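Local coordinates for protein Bd3459 (Bdellovibrio bacteriovorus, PDB 5CEC) that probably acts as a serine-type endopeptidase and D-Ala-D-Ala carboxypeptidase on cell-wall peptidoglycan during predation, and is bound by the ankyrin-repeat immunity protein Bd3460, at residues M44-A49 with S407-Q412; Q54-D59 with T306-I311; R246-S251 with T355-S360; G348-S353 with Q401-V406; K363-M368 with S393-A398. The protein carries 1 engineered substitution. All coordinates share one frame; numbering follows the deposited sequence.

Contact 1 (M44-A49 with S407-Q412); sequences MCHMAA and SQLINQ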
# COMPACT_ATOMS: atom_id res chain seq x y z
N MET A 44 -11.79 -7.34 -16.87
CA MET A 44 -12.48 -6.40 -15.98
C MET A 44 -13.90 -6.86 -15.79
O MET A 44 -14.58 -7.27 -16.74
CB MET A 44 -12.47 -4.97 -16.54
CG MET A 44 -13.19 -3.96 -15.66
SD MET A 44 -12.95 -2.27 -16.23
CE MET A 44 -13.82 -1.37 -14.96
N CYS A 45 -14.36 -6.72 -14.57
CA CYS A 45 -15.73 -7.09 -14.25
C CYS A 45 -16.28 -6.11 -13.19
O CYS A 45 -15.52 -5.40 -12.52
CB CYS A 45 -15.84 -8.62 -13.84
SG CYS A 45 -14.74 -9.03 -12.46
N HIS A 46 -17.59 -6.08 -13.05
CA HIS A 46 -18.24 -5.23 -12.08
C HIS A 46 -19.63 -5.76 -11.70
O HIS A 46 -20.20 -6.56 -12.43
CB HIS A 46 -18.36 -3.80 -12.61
CG HIS A 46 -19.31 -3.62 -13.73
ND1 HIS A 46 -18.98 -3.82 -15.04
CD2 HIS A 46 -20.62 -3.27 -13.73
CE1 HIS A 46 -20.02 -3.56 -15.81
NE2 HIS A 46 -21.04 -3.24 -15.03
N MET A 47 -20.19 -5.29 -10.59
CA MET A 47 -21.54 -5.68 -10.21
C MET A 47 -22.07 -4.62 -9.26
O MET A 47 -21.38 -4.27 -8.30
CB MET A 47 -21.57 -7.04 -9.50
CG MET A 47 -22.97 -7.55 -9.23
SD MET A 47 -22.97 -9.10 -8.34
CE MET A 47 -22.66 -8.36 -6.72
N ALA A 48 -23.31 -4.14 -9.48
CA ALA A 48 -23.92 -3.22 -8.50
C ALA A 48 -24.10 -3.96 -7.18
O ALA A 48 -24.51 -5.13 -7.16
CB ALA A 48 -25.25 -2.71 -9.01
N ALA A 49 -23.82 -3.30 -6.06
CA ALA A 49 -23.89 -3.94 -4.73
C ALA A 49 -25.29 -4.43 -4.38
O ALA A 49 -25.46 -5.46 -3.68
CB ALA A 49 -23.40 -2.97 -3.67
N SER A 407 -12.70 5.15 -14.10
CA SER A 407 -13.35 6.45 -14.27
C SER A 407 -14.51 6.34 -15.27
O SER A 407 -15.59 6.92 -15.07
CB SER A 407 -12.34 7.49 -14.74
OG SER A 407 -11.35 7.66 -13.77
N GLN A 408 -14.31 5.56 -16.33
CA GLN A 408 -15.36 5.33 -17.34
C GLN A 408 -16.56 4.66 -16.68
O GLN A 408 -17.71 5.04 -16.95
CB GLN A 408 -14.82 4.48 -18.49
CG GLN A 408 -15.78 4.29 -19.66
CD GLN A 408 -16.16 5.60 -20.33
OE1 GLN A 408 -15.34 6.49 -20.53
NE2 GLN A 408 -17.43 5.73 -20.66
N LEU A 409 -16.30 3.65 -15.84
CA LEU A 409 -17.38 2.98 -15.11
C LEU A 409 -18.20 3.96 -14.26
O LEU A 409 -19.44 3.91 -14.23
CB LEU A 409 -16.82 1.82 -14.27
CG LEU A 409 -17.82 1.07 -13.39
CD1 LEU A 409 -18.89 0.36 -14.23
CD2 LEU A 409 -17.10 0.07 -12.51
N ILE A 410 -17.50 4.86 -13.60
CA ILE A 410 -18.17 5.90 -12.81
C ILE A 410 -19.01 6.84 -13.71
O ILE A 410 -20.17 7.13 -13.38
CB ILE A 410 -17.13 6.70 -11.97
CG1 ILE A 410 -16.58 5.82 -10.85
CG2 ILE A 410 -17.79 7.95 -11.37
CD1 ILE A 410 -15.35 6.39 -10.20
N ASN A 411 -18.43 7.27 -14.83
CA ASN A 411 -19.10 8.14 -15.81
C ASN A 411 -20.42 7.53 -16.23
O ASN A 411 -21.45 8.23 -16.34
CB ASN A 411 -18.27 8.31 -17.13
CG ASN A 411 -17.04 9.19 -17.00
OD1 ASN A 411 -16.87 9.95 -16.03
ND2 ASN A 411 -16.14 9.10 -18.03
N GLN A 412 -20.40 6.22 -16.49
CA GLN A 412 -21.57 5.50 -17.00
C GLN A 412 -22.62 5.21 -15.95
O GLN A 412 -23.72 4.75 -16.28
CB GLN A 412 -21.12 4.21 -17.68
CG GLN A 412 -20.37 4.52 -18.95
CD GLN A 412 -19.74 3.30 -19.58
OE1 GLN A 412 -19.52 2.29 -18.92
NE2 GLN A 412 -19.44 3.40 -20.85

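Contact 2 (Q54-D59 with T306-I311); sequences QQIQGD and TCEMMI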
# COMPACT_ATOMS: atom_id res chain seq x y z
N GLN A 54 -27.51 -10.74 -8.67
CA GLN A 54 -26.09 -10.95 -8.39
C GLN A 54 -25.33 -11.54 -9.60
O GLN A 54 -24.36 -12.29 -9.45
CB GLN A 54 -25.88 -11.77 -7.11
CG GLN A 54 -26.35 -11.05 -5.85
CD GLN A 54 -26.04 -11.81 -4.56
OE1 GLN A 54 -24.94 -12.31 -4.36
NE2 GLN A 54 -27.02 -11.88 -3.68
N GLN A 55 -25.75 -11.14 -10.80
CA GLN A 55 -25.04 -11.50 -12.02
C GLN A 55 -23.85 -10.56 -12.15
O GLN A 55 -23.98 -9.34 -12.13
CB GLN A 55 -25.93 -11.38 -13.24
CG GLN A 55 -25.33 -12.01 -14.49
CD GLN A 55 -26.30 -12.03 -15.66
OE1 GLN A 55 -26.83 -10.99 -16.05
NE2 GLN A 55 -26.54 -13.21 -16.23
N ILE A 56 -22.69 -11.14 -12.31
CA ILE A 56 -21.47 -10.35 -12.52
C ILE A 56 -21.34 -9.96 -13.99
O ILE A 56 -21.47 -10.81 -14.87
CB ILE A 56 -20.25 -11.12 -12.03
CG1 ILE A 56 -20.38 -11.39 -10.53
CG2 ILE A 56 -18.96 -10.36 -12.34
CD1 ILE A 56 -19.42 -12.44 -10.00
N GLN A 57 -21.08 -8.67 -14.25
CA GLN A 57 -20.94 -8.14 -15.59
C GLN A 57 -19.45 -8.06 -15.92
O GLN A 57 -18.66 -7.65 -15.09
CB GLN A 57 -21.51 -6.71 -15.66
CG GLN A 57 -22.95 -6.58 -15.16
CD GLN A 57 -23.86 -7.53 -15.87
OE1 GLN A 57 -23.82 -7.64 -17.10
NE2 GLN A 57 -24.68 -8.26 -15.11
N GLY A 58 -19.07 -8.39 -17.14
CA GLY A 58 -17.70 -8.18 -17.57
C GLY A 58 -17.43 -8.99 -18.79
O GLY A 58 -18.35 -9.61 -19.34
N ASP A 59 -16.17 -9.00 -19.20
CA ASP A 59 -15.75 -9.68 -20.42
C ASP A 59 -15.71 -11.23 -20.32
O ASP A 59 -15.91 -11.79 -19.26
CB ASP A 59 -14.40 -9.11 -20.90
CG ASP A 59 -13.31 -9.23 -19.87
OD1 ASP A 59 -13.03 -10.39 -19.43
OD2 ASP A 59 -12.71 -8.17 -19.49
N THR A 306 -9.93 -15.63 -10.49
CA THR A 306 -10.75 -15.02 -11.52
C THR A 306 -11.22 -13.64 -11.09
O THR A 306 -11.37 -13.35 -9.91
CB THR A 306 -11.95 -15.90 -11.89
OG1 THR A 306 -12.88 -15.90 -10.81
CG2 THR A 306 -11.53 -17.35 -12.24
N CYS A 307 -11.55 -12.82 -12.08
CA CYS A 307 -12.12 -11.50 -11.85
C CYS A 307 -13.48 -11.68 -11.12
O CYS A 307 -13.78 -10.95 -10.17
CB CYS A 307 -12.27 -10.77 -13.17
SG CYS A 307 -12.57 -9.01 -13.01
N GLU A 308 -14.30 -12.66 -11.54
CA GLU A 308 -15.56 -12.96 -10.85
C GLU A 308 -15.35 -13.24 -9.36
O GLU A 308 -16.10 -12.75 -8.51
CB GLU A 308 -16.31 -14.15 -11.48
CG GLU A 308 -16.99 -13.81 -12.78
CD GLU A 308 -17.93 -14.90 -13.28
OE1 GLU A 308 -18.04 -15.97 -12.65
OE2 GLU A 308 -18.57 -14.67 -14.32
N MET A 309 -14.30 -14.01 -9.05
CA MET A 309 -14.00 -14.31 -7.65
C MET A 309 -13.71 -13.03 -6.86
O MET A 309 -14.07 -12.91 -5.68
CB MET A 309 -12.84 -15.29 -7.52
CG MET A 309 -13.22 -16.74 -7.69
SD MET A 309 -14.36 -17.36 -6.43
CE MET A 309 -13.77 -16.56 -4.97
N MET A 310 -13.02 -12.07 -7.48
CA MET A 310 -12.77 -10.80 -6.80
C MET A 310 -14.06 -10.04 -6.46
O MET A 310 -14.20 -9.46 -5.38
CB MET A 310 -11.79 -9.96 -7.62
CG MET A 310 -10.41 -10.57 -7.76
SD MET A 310 -9.59 -10.98 -6.19
CE MET A 310 -10.04 -12.69 -5.95
N ILE A 311 -15.03 -10.05 -7.38
CA ILE A 311 -16.33 -9.44 -7.10
C ILE A 311 -17.02 -10.17 -5.95
O ILE A 311 -17.55 -9.53 -5.06
CB ILE A 311 -17.21 -9.44 -8.34
CG1 ILE A 311 -16.52 -8.68 -9.49
CG2 ILE A 311 -18.58 -8.86 -8.00
CD1 ILE A 311 -16.22 -7.21 -9.18

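Contact 3 (R246-S251 with T355-S360); sequences RMNNQS and TAKTGS. With SO4 (sulfate ion), chain C; SO4 (sulfate ion), chain D.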
# COMPACT_ATOMS: atom_id res chain seq x y z
N ARG A 246 -4.40 -0.45 8.01
CA ARG A 246 -2.97 -0.16 7.83
C ARG A 246 -2.40 -1.03 6.70
O ARG A 246 -1.71 -0.54 5.80
CB ARG A 246 -2.22 -0.39 9.12
CG ARG A 246 -0.75 -0.05 9.07
CD ARG A 246 -0.48 1.40 8.72
NE ARG A 246 0.89 1.78 9.07
CZ ARG A 246 1.49 2.89 8.64
NH1 ARG A 246 0.94 3.69 7.73
NH2 ARG A 246 2.69 3.15 9.11
N MET A 247 -2.72 -2.33 6.75
CA MET A 247 -2.21 -3.27 5.74
C MET A 247 -2.62 -2.84 4.33
O MET A 247 -1.80 -2.87 3.40
CB MET A 247 -2.75 -4.65 6.04
CG MET A 247 -2.37 -5.68 4.99
SD MET A 247 -3.14 -7.30 5.29
CE MET A 247 -4.81 -6.99 4.83
N ASN A 248 -3.89 -2.52 4.16
CA ASN A 248 -4.43 -2.21 2.85
C ASN A 248 -4.13 -0.78 2.39
O ASN A 248 -4.25 -0.48 1.21
CB ASN A 248 -5.92 -2.52 2.79
CG ASN A 248 -6.18 -4.00 2.80
OD1 ASN A 248 -5.39 -4.77 2.23
ND2 ASN A 248 -7.26 -4.42 3.46
N ASN A 249 -3.69 0.09 3.31
CA ASN A 249 -3.21 1.42 2.91
C ASN A 249 -1.79 1.27 2.33
O ASN A 249 -1.50 1.82 1.25
CB ASN A 249 -3.13 2.38 4.11
CG ASN A 249 -4.43 3.08 4.43
OD1 ASN A 249 -5.41 3.00 3.71
ND2 ASN A 249 -4.43 3.78 5.57
N GLN A 250 -0.94 0.54 3.06
CA GLN A 250 0.48 0.41 2.71
C GLN A 250 0.71 -0.64 1.63
O GLN A 250 1.73 -0.60 0.96
CB GLN A 250 1.26 -0.04 3.93
CG GLN A 250 1.31 0.92 5.09
CD GLN A 250 2.28 0.43 6.11
OE1 GLN A 250 2.18 -0.70 6.60
NE2 GLN A 250 3.24 1.27 6.45
N SER A 251 -0.18 -1.62 1.53
CA SER A 251 0.06 -2.89 0.83
C SER A 251 1.13 -3.69 1.59
O SER A 251 2.13 -4.14 1.04
CB SER A 251 0.42 -2.70 -0.63
OG SER A 251 0.12 -3.92 -1.31
N THR A 355 -13.11 3.20 -3.11
CA THR A 355 -12.43 2.47 -2.05
C THR A 355 -11.74 1.33 -2.75
O THR A 355 -12.43 0.52 -3.38
CB THR A 355 -13.41 1.96 -0.98
OG1 THR A 355 -14.22 3.06 -0.52
CG2 THR A 355 -12.72 1.35 0.17
N ALA A 356 -10.43 1.21 -2.68
CA ALA A 356 -9.74 0.28 -3.59
C ALA A 356 -8.39 -0.18 -3.06
O ALA A 356 -7.74 0.52 -2.26
CB ALA A 356 -9.56 0.89 -4.97
N LYS A 357 -7.98 -1.35 -3.55
CA LYS A 357 -6.70 -1.95 -3.27
C LYS A 357 -5.98 -2.14 -4.60
O LYS A 357 -6.53 -2.64 -5.55
CB LYS A 357 -6.88 -3.32 -2.60
CG LYS A 357 -5.56 -4.05 -2.27
CD LYS A 357 -4.85 -3.44 -1.07
CE LYS A 357 -3.38 -3.85 -1.01
NZ LYS A 357 -2.55 -3.12 -2.02
N THR A 358 -4.72 -1.74 -4.64
CA THR A 358 -3.81 -1.88 -5.77
C THR A 358 -3.02 -3.19 -5.74
O THR A 358 -2.86 -3.83 -4.69
CB THR A 358 -2.83 -0.72 -5.72
OG1 THR A 358 -2.24 -0.66 -4.43
CG2 THR A 358 -3.49 0.62 -6.03
N GLY A 359 -2.44 -3.52 -6.88
CA GLY A 359 -1.45 -4.59 -6.96
C GLY A 359 -0.52 -4.43 -8.12
O GLY A 359 -0.91 -3.87 -9.15
N SER A 360 0.73 -4.82 -7.92
CA SER A 360 1.78 -4.74 -8.91
C SER A 360 2.74 -5.93 -8.75
O SER A 360 3.33 -6.09 -7.69
CB SER A 360 2.59 -3.45 -8.70
OG SER A 360 1.77 -2.33 -8.47
S SO4 C . 1.05 -2.37 -4.37
O1 SO4 C . 2.04 -1.31 -3.98
O2 SO4 C . 0.93 -2.51 -5.83
O3 SO4 C . 1.46 -3.67 -3.65
O4 SO4 C . -0.26 -2.05 -3.78
S SO4 D . 3.70 6.34 7.40
O1 SO4 D . 4.11 7.76 7.25
O2 SO4 D . 2.37 6.13 6.78
O3 SO4 D . 3.72 5.89 8.81
O4 SO4 D . 4.65 5.51 6.60
O HOH W 1 -6.87 -0.66 0.07
O HOH W 2 -3.02 -0.53 -1.21

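Contact 4 (G348-S353 with Q401-V406); sequences GVMAGS and QIKNKV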
# COMPACT_ATOMS: atom_id res chain seq x y z
N GLY A 348 -9.26 12.63 -10.24
CA GLY A 348 -10.39 12.61 -11.13
C GLY A 348 -11.66 12.20 -10.40
O GLY A 348 -11.84 12.45 -9.19
N VAL A 349 -12.55 11.54 -11.13
CA VAL A 349 -13.81 11.10 -10.54
C VAL A 349 -13.66 10.07 -9.43
O VAL A 349 -14.58 9.88 -8.64
CB VAL A 349 -14.79 10.60 -11.59
CG1 VAL A 349 -15.20 11.74 -12.51
CG2 VAL A 349 -14.26 9.41 -12.38
N MET A 350 -12.51 9.39 -9.34
CA MET A 350 -12.30 8.45 -8.25
C MET A 350 -12.10 9.11 -6.89
O MET A 350 -12.32 8.47 -5.87
CB MET A 350 -11.08 7.57 -8.52
CG MET A 350 -11.31 6.55 -9.63
SD MET A 350 -9.88 5.55 -10.05
CE MET A 350 -8.74 6.76 -10.70
N ALA A 351 -11.57 10.33 -6.88
CA ALA A 351 -11.23 10.97 -5.61
C ALA A 351 -12.47 11.06 -4.74
O ALA A 351 -13.46 11.62 -5.14
CB ALA A 351 -10.62 12.34 -5.88
N GLY A 352 -12.36 10.52 -3.53
CA GLY A 352 -13.42 10.57 -2.55
C GLY A 352 -14.59 9.63 -2.77
O GLY A 352 -15.48 9.58 -1.93
N SER A 353 -14.64 8.97 -3.93
CA SER A 353 -15.76 8.08 -4.28
C SER A 353 -15.38 6.61 -4.26
O SER A 353 -16.25 5.75 -4.26
CB SER A 353 -16.24 8.39 -5.69
OG SER A 353 -15.27 8.05 -6.66
N GLN A 401 -4.14 3.32 -17.37
CA GLN A 401 -5.20 2.63 -18.09
C GLN A 401 -6.27 2.10 -17.15
O GLN A 401 -7.47 2.22 -17.45
CB GLN A 401 -4.66 1.52 -18.97
CG GLN A 401 -3.92 2.01 -20.20
CD GLN A 401 -3.47 0.88 -21.11
OE1 GLN A 401 -4.00 -0.23 -21.06
NE2 GLN A 401 -2.53 1.18 -21.99
N ILE A 402 -5.87 1.53 -16.01
CA ILE A 402 -6.82 1.08 -15.01
C ILE A 402 -7.65 2.24 -14.50
O ILE A 402 -8.86 2.16 -14.42
CB ILE A 402 -6.11 0.36 -13.85
CG1 ILE A 402 -5.47 -0.96 -14.32
CG2 ILE A 402 -7.10 0.11 -12.71
CD1 ILE A 402 -4.56 -1.58 -13.30
N LYS A 403 -6.99 3.34 -14.12
CA LYS A 403 -7.71 4.49 -13.60
C LYS A 403 -8.74 5.00 -14.58
O LYS A 403 -9.88 5.32 -14.21
CB LYS A 403 -6.71 5.62 -13.29
CG LYS A 403 -5.80 5.32 -12.14
CD LYS A 403 -4.81 6.45 -11.88
CE LYS A 403 -3.90 6.15 -10.71
NZ LYS A 403 -2.92 7.24 -10.48
N ASN A 404 -8.38 5.03 -15.85
CA ASN A 404 -9.32 5.48 -16.89
C ASN A 404 -10.48 4.53 -17.04
O ASN A 404 -11.60 4.99 -17.24
CB ASN A 404 -8.60 5.73 -18.22
CG ASN A 404 -7.62 6.93 -18.15
OD1 ASN A 404 -7.62 7.71 -17.20
ND2 ASN A 404 -6.83 7.09 -19.16
N LYS A 405 -10.23 3.23 -16.92
CA LYS A 405 -11.35 2.25 -17.01
C LYS A 405 -12.31 2.39 -15.82
O LYS A 405 -13.55 2.33 -15.97
CB LYS A 405 -10.81 0.81 -17.08
CG LYS A 405 -10.16 0.45 -18.41
CD LYS A 405 -9.52 -0.91 -18.36
CE LYS A 405 -8.72 -1.23 -19.59
NZ LYS A 405 -9.60 -1.27 -20.80
N VAL A 406 -11.76 2.59 -14.63
CA VAL A 406 -12.63 2.79 -13.46
C VAL A 406 -13.37 4.12 -13.58
O VAL A 406 -14.57 4.21 -13.26
CB VAL A 406 -11.83 2.69 -12.14
CG1 VAL A 406 -12.73 2.98 -10.94
CG2 VAL A 406 -11.21 1.31 -12.07

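Contact 5 (K363-M368 with S393-A398); sequences KAKTLM and SDWGVA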
# COMPACT_ATOMS: atom_id res chain seq x y z
N LYS A 363 4.09 -9.60 -13.98
CA LYS A 363 3.11 -9.83 -15.04
C LYS A 363 1.75 -9.24 -14.84
O LYS A 363 0.84 -9.51 -15.64
CB LYS A 363 3.00 -11.31 -15.37
CG LYS A 363 4.29 -11.96 -15.79
CD LYS A 363 4.85 -11.31 -17.06
CE LYS A 363 5.95 -12.13 -17.72
NZ LYS A 363 6.53 -11.39 -18.89
N ALA A 364 1.57 -8.40 -13.82
CA ALA A 364 0.23 -7.84 -13.60
C ALA A 364 0.21 -6.52 -12.89
O ALA A 364 1.03 -6.27 -12.01
CB ALA A 364 -0.67 -8.81 -12.81
N LYS A 365 -0.77 -5.71 -13.25
CA LYS A 365 -1.14 -4.50 -12.51
C LYS A 365 -2.63 -4.64 -12.26
O LYS A 365 -3.39 -4.93 -13.20
CB LYS A 365 -0.83 -3.22 -13.31
CG LYS A 365 -0.86 -1.96 -12.46
CD LYS A 365 0.46 -1.78 -11.70
CE LYS A 365 0.45 -0.56 -10.78
NZ LYS A 365 -0.42 -0.87 -9.61
N THR A 366 -3.04 -4.48 -11.01
CA THR A 366 -4.42 -4.80 -10.67
C THR A 366 -5.02 -3.74 -9.74
O THR A 366 -4.32 -2.99 -9.05
CB THR A 366 -4.46 -6.19 -10.01
OG1 THR A 366 -3.70 -6.16 -8.81
CG2 THR A 366 -3.95 -7.27 -10.93
N LEU A 367 -6.35 -3.74 -9.69
CA LEU A 367 -7.13 -2.86 -8.80
C LEU A 367 -8.47 -3.50 -8.54
O LEU A 367 -9.08 -4.00 -9.50
CB LEU A 367 -7.33 -1.47 -9.42
CG LEU A 367 -7.78 -0.36 -8.51
CD1 LEU A 367 -6.67 0.07 -7.57
CD2 LEU A 367 -8.29 0.80 -9.30
N MET A 368 -8.96 -3.45 -7.32
CA MET A 368 -10.32 -3.88 -7.04
C MET A 368 -10.89 -3.03 -5.92
O MET A 368 -10.16 -2.54 -5.06
CB MET A 368 -10.39 -5.37 -6.72
CG MET A 368 -9.84 -5.77 -5.37
SD MET A 368 -9.75 -7.55 -5.05
CE MET A 368 -11.42 -7.86 -4.56
N SER A 393 8.60 0.41 -17.42
CA SER A 393 7.58 1.43 -17.58
C SER A 393 6.15 0.90 -17.65
O SER A 393 5.18 1.66 -17.55
CB SER A 393 7.87 2.24 -18.86
OG SER A 393 9.14 2.88 -18.84
N ASP A 394 6.00 -0.41 -17.82
CA ASP A 394 4.65 -1.00 -17.95
C ASP A 394 3.76 -0.74 -16.75
O ASP A 394 2.57 -0.60 -16.95
CB ASP A 394 4.72 -2.52 -18.19
CG ASP A 394 5.03 -2.91 -19.61
OD1 ASP A 394 5.34 -2.05 -20.46
OD2 ASP A 394 4.93 -4.15 -19.87
N TRP A 395 4.29 -0.73 -15.53
CA TRP A 395 3.41 -0.50 -14.37
C TRP A 395 2.73 0.87 -14.46
O TRP A 395 1.52 0.95 -14.26
CB TRP A 395 4.16 -0.65 -13.05
CG TRP A 395 4.43 -2.06 -12.63
CD1 TRP A 395 4.03 -3.23 -13.26
CD2 TRP A 395 5.12 -2.46 -11.46
NE1 TRP A 395 4.46 -4.30 -12.54
CE2 TRP A 395 5.14 -3.87 -11.44
CE3 TRP A 395 5.73 -1.77 -10.40
CZ2 TRP A 395 5.74 -4.58 -10.44
CZ3 TRP A 395 6.31 -2.50 -9.40
CH2 TRP A 395 6.32 -3.89 -9.43
N GLY A 396 3.49 1.90 -14.77
CA GLY A 396 2.89 3.21 -14.87
C GLY A 396 1.90 3.33 -16.01
O GLY A 396 0.86 3.96 -15.89
N VAL A 397 2.19 2.68 -17.13
CA VAL A 397 1.27 2.68 -18.25
C VAL A 397 -0.04 1.98 -17.85
O VAL A 397 -1.15 2.50 -18.04
CB VAL A 397 1.88 1.98 -19.49
CG1 VAL A 397 0.86 1.77 -20.59
CG2 VAL A 397 3.06 2.81 -20.02
N ALA A 398 0.09 0.79 -17.29
CA ALA A 398 -1.11 0.03 -16.86
C ALA A 398 -1.89 0.78 -15.80
O ALA A 398 -3.12 0.74 -15.81
CB ALA A 398 -0.69 -1.34 -16.36

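Contact 1 (M44-A49 with S407-Q412)
Leu409 sets one methyl squarely over the imidazole of His46: CD1 lies 4.0 Å from the ring centroid and only 10° off the ring normal, a CH-pi contact over the middle of the face. The same methyl comes closest to the ring at CG, while the second branch, Leu409 CD2, drops beside the stem of the histidine, 4.1 Å from His46 CB. With chi1 at 70°, the imidazole of His46 sits between its own backbone N and carbonyl carbon, and chi2 of -86° turns the ring plane so that a face, not an edge, is offered to the helix. Leu409 holds its CG opposite the backbone N, which carries both methyls out from the helix toward the strand. Met44, two residues before His46 and on the same side of the strand, reaches across fully extended; its methyl CE ends 4.3 Å from Leu409 CD2. The leucine fork is thus shared between a thioether tip and an aromatic face, without any hydrogen bond between the segments. This is helix-on-sheet packing in the transpeptidase-like domain. Leu409 also touches Phe380 of strand 376-385, the next strand of the antiparallel sheet, while Cys45 points to the other side, toward helix 307-322, and the far side of helix 394-411 meets Bd3460 through Gln408 and Asn411.

Contact 2 (Q54-D59 with T306-I311)
Ile56 lays its side chain against the first turns of helix 307-322, its branches shared between Glu308 and Ile311. Ile56 CD1 reaches the backbone and stem of Glu308, 3.7 Å from Glu308 O and 3.8 Å from Glu308 CB, and the two side chains meet at a slant. Toward Ile311, one turn further along, the isoleucines run past each other in opposite directions, Ile56 CG1 standing 4.0 Å from Ile311 CG2. The CG2 branch of Ile56 fits between the two helix residues, at 4.0 Å from Glu308 CG and 4.1 Å from Ile311 CG1. In Ile56, chi1 of -61° puts CG1 opposite the carbonyl carbon and CG2 opposite the backbone N, so both arms face the helix. Glu308 takes part through its aliphatic stem. No hydrogen bond crosses between the segments; carbon contacts dominate. Thr306 is the N-cap of the helix, its OG1 accepting from Met309 N at 2.9 Å, which ties down the first turn beside Glu308. On the other segment, Gln57 NE2 donates to Gln55 O from above the carbonyl plane. Strand 57-58 is an outermost strand of the antiparallel sheet within this chain and pairs with strand 40-48 through Gln57 and His46; the Cys307-Cys45 disulfide staples helix 307-322 to that neighbouring strand, and Ile311 rests on Tyr379 of strand 376-385.

Contact 3 (R246-S251 with T355-S360)
The probable active-site cleft of this penicillin-binding-protein-like fold is lined here by Ser251 and Lys357. Lys357 NZ lies 2.9 Å from Ser251 OG in a weak hydrogen bond and also donates to Thr358 O at 2.8 Å and to water 2. The lysine chain leaves the strand with CG opposite its backbone N, then bends at chi2 (75°) and chi4 (76°), which folds the ammonium back beside its own strand. On the way it crosses Asn248 at about a right angle, Lys357 CD passing 3.6 Å from Asn248 OD1, an oxygen buried without a polar partner; Asn248 ND2 is held by Val331 O and Thr77. The run Lys357-Thr358-Gly359 matches the KTG motif of serine penicillin-recognising enzymes, and Ser251 matches the serine of their (S/Y)xN motif, consistent with its weak hydrogen bonds to Ser70 and Lys73 of a probable SxxK motif. A sulfate, probably from the crystallisation liquor, takes hydrogen bonds from Ser251 OG, Thr358 OG1 and Ser360 OG, and is also hydrogen-bonded to Ser70 OG. Water 1 bridges Asn248 O and Ala356 O. Arg246 grips a second sulfate with both terminal nitrogens, NH1 donating almost straight to O2 at 3.0 Å (178°).

Contact 4 (G348-S353 with Q401-V406)
Lys403 NZ, at the end of a side chain whose stem packs under Met350, is gripped from the Bd3460 chain by a salt bridge to Asp107 and a weak hydrogen bond to Asn141, and Tyr346 adds a cation-pi contact. Met350 belongs to the short 3-10 segment 349-350, in the connection between strands 333-334 and 354-361 of the transpeptidase-like domain. There Ser353 OG donates to Val349 O at 2.8 Å, in the carbonyl plane and on a lone pair; this bond ties Ser353 back to the 3-10 segment, and backbone bonds from Ala351 N to Gly348 O and from Ser353 N to Met350 O brace the loop further. From it Met350 reaches to helix 394-411 and supplies every close approach. Met350 SD sits 3.9 Å from Val406 CG1, the two side chains crossing at about a right angle. The terminal methyl then swings aside, chi3 being -65°, and comes down across the stem of Lys403, which runs out straight beyond CG. On the sheet side, Val406 touches Phe380 and Leu367. The tightest approach is Met350 CE to Lys403 CB at 3.5 Å, shorter than usual for two carbons, with Lys403 CG next at 3.6 Å.

Contact 5 (K363-M368 with S393-A398)
Apolar contact comes first: Lys365 CB meets Ala398 CB at 3.6 Å, where the strand comes closest to the helix, and Lys365 CG follows at 4.0 Å from the same methyl. Further out the lysine chain crosses Trp395 at about a right angle, Lys365 CD lying 4.1 Å from Trp395 CG and 3.9 Å from Trp395 O. Two bends shape this path: with CG opposite the backbone N, chi2 (81°) and chi4 (73°) carry the chain across the helix, past Trp395, and bring the ammonium round to strand 354-361. The short segments of strand 364-368 and helix 394-398 run roughly alongside, 32° apart in direction and 8.6 Å between axes, as the C-terminal helix of the penicillin-binding-protein-like fold lies against its antiparallel sheet. Polar partners lie outside the pair. Lys365 NZ donates to Ser360 OG and Gly359 O, next to a bound sulfate, and Trp395 NE1 is hydrogen-bonded to Val361 O. Aromatic stacking holds the indole as well, against Tyr388. Ser393 OG is hydrogen-bonded to Glu97 and Asn93 of the Bd3460 chain.

Overall arrangement
Contacts 1, 4 and 5 all use helix 394-411, which packs on the antiparallel sheet and touches Bd3460 in all three; contact 4 touches both of its companions, mainly through Val349 and Ile402. Contact 2 lies on the opposite face of that sheet and is tied to contact 1 by the Cys45-Cys307 disulfide and by pairing of neighbouring strands. Contacts 1 and 2 are partly buried, 3, 4 and 5 buried; only contact 3 has a hydrogen bond, a weak one, between its segments. Contact 3, whose centre lies about 9 Å from the centre of the chain, is the polar one, with water and sulfate; its strand pairs directly with that of contact 5.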